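Local coordinates for protein putative glyoxalase (Bacillus halodurans C-125, PDB 3CT8) that is a putative glyoxalase of the vicinal oxygen chelate superfamily that binds zinc and probably catalyses a metal-dependent reaction, at residues Leu107-Tyr116 with Val131-Lys140. Sequence-based numbering, arbitrary orientation.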
# COMPACT_ATOMS: atom_id res chain seq x y z
N LEU A 107 -17.60 3.12 -13.10
CA LEU A 107 -17.78 2.18 -12.01
C LEU A 107 -19.23 1.70 -12.01
O LEU A 107 -19.50 0.50 -12.10
CB LEU A 107 -17.35 2.78 -10.67
CG LEU A 107 -15.82 2.83 -10.48
CD1 LEU A 107 -15.40 3.55 -9.19
CD2 LEU A 107 -15.25 1.37 -10.50
N LYS A 108 -20.16 2.64 -12.01
CA LYS A 108 -21.57 2.27 -11.96
C LYS A 108 -21.95 1.34 -13.10
O LYS A 108 -22.62 0.35 -12.88
CB LYS A 108 -22.53 3.48 -11.93
CG LYS A 108 -22.38 4.35 -10.69
CD LYS A 108 -23.48 5.39 -10.53
CE LYS A 108 -24.77 4.71 -10.11
NZ LYS A 108 -25.84 5.70 -9.76
N GLU A 109 -21.45 1.61 -14.29
CA GLU A 109 -21.77 0.79 -15.47
C GLU A 109 -21.27 -0.64 -15.34
O GLU A 109 -21.99 -1.59 -15.63
CB GLU A 109 -21.17 1.36 -16.76
CG GLU A 109 -21.71 2.68 -17.24
CD GLU A 109 -21.05 3.11 -18.54
OE1 GLU A 109 -19.90 2.67 -18.81
OE2 GLU A 109 -21.68 3.88 -19.28
N ARG A 110 -20.01 -0.79 -14.96
CA ARG A 110 -19.40 -2.13 -14.82
C ARG A 110 -19.83 -2.83 -13.54
O ARG A 110 -19.52 -4.00 -13.30
CB ARG A 110 -17.88 -2.14 -15.03
CG ARG A 110 -17.03 -1.18 -14.23
CD ARG A 110 -15.58 -1.46 -14.59
NE ARG A 110 -15.12 -2.72 -14.00
CZ ARG A 110 -14.16 -3.48 -14.49
NH1 ARG A 110 -13.62 -3.18 -15.66
NH2 ARG A 110 -13.81 -4.60 -13.87
N GLY A 111 -20.60 -2.10 -12.74
CA GLY A 111 -21.15 -2.61 -11.48
C GLY A 111 -20.23 -2.69 -10.27
O GLY A 111 -20.60 -3.25 -9.25
N ASP A 112 -19.03 -2.14 -10.36
CA ASP A 112 -18.13 -2.17 -9.20
C ASP A 112 -18.81 -1.38 -8.06
O ASP A 112 -19.38 -0.31 -8.29
CB ASP A 112 -16.76 -1.57 -9.52
CG ASP A 112 -16.01 -2.36 -10.57
OD1 ASP A 112 -15.96 -3.60 -10.50
OD2 ASP A 112 -15.44 -1.71 -11.45
N PRO A 113 -18.74 -1.90 -6.82
CA PRO A 113 -19.39 -1.18 -5.70
C PRO A 113 -18.85 0.21 -5.37
O PRO A 113 -17.65 0.37 -5.13
CB PRO A 113 -19.18 -2.13 -4.51
CG PRO A 113 -18.93 -3.49 -5.13
CD PRO A 113 -18.16 -3.19 -6.39
N ILE A 114 -19.77 1.17 -5.38
CA ILE A 114 -19.52 2.58 -5.03
C ILE A 114 -19.93 2.85 -3.59
O ILE A 114 -21.09 2.61 -3.21
CB ILE A 114 -20.25 3.59 -5.93
CG1 ILE A 114 -19.52 3.71 -7.27
CG2 ILE A 114 -20.22 4.94 -5.28
CD1 ILE A 114 -20.15 4.72 -8.22
N LEU A 115 -18.98 3.38 -2.81
CA LEU A 115 -19.19 3.66 -1.38
C LEU A 115 -19.59 5.07 -1.04
O LEU A 115 -19.31 6.03 -1.75
CB LEU A 115 -17.93 3.31 -0.59
CG LEU A 115 -17.40 1.88 -0.69
CD1 LEU A 115 -16.08 1.76 0.07
CD2 LEU A 115 -18.39 0.86 -0.16
N TYR A 116 -20.32 5.14 0.05
CA TYR A 116 -20.81 6.38 0.63
C TYR A 116 -21.55 7.21 -0.40
O TYR A 116 -21.38 8.43 -0.43
CB TYR A 116 -19.62 7.17 1.15
CG TYR A 116 -18.57 6.28 1.79
CD1 TYR A 116 -18.81 5.61 2.97
CD2 TYR A 116 -17.31 6.13 1.21
CE1 TYR A 116 -17.83 4.79 3.54
CE2 TYR A 116 -16.32 5.31 1.78
CZ TYR A 116 -16.60 4.64 2.93
OH TYR A 116 -15.61 3.86 3.48
N VAL A 131 -13.99 9.63 -5.35
CA VAL A 131 -14.86 8.46 -5.44
C VAL A 131 -14.22 7.36 -4.66
O VAL A 131 -13.00 7.14 -4.73
CB VAL A 131 -15.15 7.95 -6.88
CG1 VAL A 131 -13.88 7.66 -7.72
CG2 VAL A 131 -16.07 6.70 -6.83
N PHE A 132 -15.04 6.71 -3.87
CA PHE A 132 -14.65 5.58 -3.07
C PHE A 132 -15.40 4.36 -3.61
O PHE A 132 -16.63 4.40 -3.85
CB PHE A 132 -14.98 5.80 -1.60
CG PHE A 132 -14.16 6.87 -0.92
CD1 PHE A 132 -14.55 8.19 -0.90
CD2 PHE A 132 -13.01 6.54 -0.24
CE1 PHE A 132 -13.79 9.16 -0.26
CE2 PHE A 132 -12.26 7.52 0.41
CZ PHE A 132 -12.67 8.82 0.40
N CYS A 133 -14.64 3.28 -3.79
CA CYS A 133 -15.21 2.04 -4.33
C CYS A 133 -14.53 0.81 -3.75
O CYS A 133 -13.64 0.90 -2.89
CB CYS A 133 -15.11 2.01 -5.86
SG CYS A 133 -13.40 1.86 -6.54
N GLU A 134 -14.94 -0.35 -4.24
CA GLU A 134 -14.37 -1.61 -3.76
C GLU A 134 -13.86 -2.48 -4.88
O GLU A 134 -14.52 -2.63 -5.90
CB GLU A 134 -15.39 -2.45 -2.97
CG GLU A 134 -15.78 -1.96 -1.58
CD GLU A 134 -16.81 -2.90 -0.90
OE1 GLU A 134 -17.60 -3.52 -1.61
OE2 GLU A 134 -16.85 -2.98 0.35
N ASP A 135 -12.70 -3.08 -4.65
CA ASP A 135 -12.15 -3.98 -5.64
C ASP A 135 -12.89 -5.31 -5.36
O ASP A 135 -13.68 -5.39 -4.41
CB ASP A 135 -10.61 -4.09 -5.59
CG ASP A 135 -10.11 -5.06 -4.55
OD1 ASP A 135 -10.85 -5.43 -3.62
OD2 ASP A 135 -8.94 -5.46 -4.71
N PRO A 136 -12.61 -6.36 -6.15
CA PRO A 136 -13.36 -7.59 -5.91
C PRO A 136 -13.08 -8.27 -4.57
O PRO A 136 -13.81 -9.19 -4.17
CB PRO A 136 -12.97 -8.47 -7.09
CG PRO A 136 -12.48 -7.49 -8.15
CD PRO A 136 -11.78 -6.45 -7.37
N ASN A 137 -12.06 -7.79 -3.87
CA ASN A 137 -11.65 -8.36 -2.57
C ASN A 137 -12.24 -7.56 -1.44
O ASN A 137 -12.03 -7.83 -0.26
CB ASN A 137 -10.11 -8.32 -2.46
CG ASN A 137 -9.43 -9.19 -3.49
OD1 ASN A 137 -9.49 -10.40 -3.41
ND2 ASN A 137 -8.73 -8.56 -4.45
N ARG A 138 -12.99 -6.54 -1.79
CA ARG A 138 -13.55 -5.68 -0.76
C ARG A 138 -12.47 -4.71 -0.22
O ARG A 138 -12.61 -4.08 0.83
CB ARG A 138 -14.24 -6.40 0.38
CG ARG A 138 -15.71 -6.69 0.12
CD ARG A 138 -16.03 -8.11 -0.17
NE ARG A 138 -16.39 -8.86 1.05
CZ ARG A 138 -15.53 -9.51 1.84
NH1 ARG A 138 -14.23 -9.51 1.56
NH2 ARG A 138 -15.97 -10.15 2.91
N ILE A 139 -11.38 -4.61 -0.96
CA ILE A 139 -10.37 -3.63 -0.58
C ILE A 139 -10.97 -2.30 -1.05
O ILE A 139 -11.50 -2.19 -2.17
CB ILE A 139 -9.01 -3.89 -1.25
CG1 ILE A 139 -8.38 -5.20 -0.70
CG2 ILE A 139 -8.08 -2.69 -1.02
CD1 ILE A 139 -7.12 -5.69 -1.48
N LYS A 140 -10.91 -1.31 -0.17
CA LYS A 140 -11.41 0.04 -0.48
C LYS A 140 -10.40 0.78 -1.35
O LYS A 140 -9.18 0.74 -1.10
CB LYS A 140 -11.78 0.82 0.81
CG LYS A 140 -12.39 2.20 0.54
CD LYS A 140 -13.01 2.85 1.76
CE LYS A 140 -12.03 3.27 2.83
NZ LYS A 140 -12.70 3.93 4.04
O HOH W 1 -17.60 8.64 -2.64
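The backbones of Ile114 and Cys133 form a non-hydrogen-bonded antiparallel pair, their CA atoms 4.4 Å apart. Two backbone bonds flank them: Glu134 N gives to Pro113 O at 2.9 Å, and Leu115 N to Phe132 O at 2.8 Å. Water 1 donates to Leu115 O and weakly accepts from Phe132 N.

With CG anti to the backbone N (chi1 -176°), Lys140 runs out from CB past Leu115: CG and CD both lie 3.7 Å from Leu115 CD1. CD also lies 3.3 Å from Tyr116 OH; a bend at chi3 (69°) then carries CE and NZ onward. NZ, near the plane of the ring at its edge, donates to Tyr116 OH at 3.0 Å, and also hydrogen-bonds to an unidentified molecule, probably from the crystallisation liquor. The same tyrosine turns its edge to the face of Phe132 in an offset edge-to-face stack, planes at 82°, while its CD2 packs on Phe132 CB. Glu134 CG touches both methyls of Leu115, but its carboxylate pairs with Arg82. Leu107 CD1 rests 3.7 Å from Cys133 CB, joining the helix to the strand.

The chain leaving helix 97-110 through a Schellman motif at Gly111 thus makes a single bridge to strand 130-134, an edge strand within this chain, in a βαβββ module of the vicinal oxygen chelate fold; here His89 and Glu142, on strands 86-93 and 140-144, bind zinc.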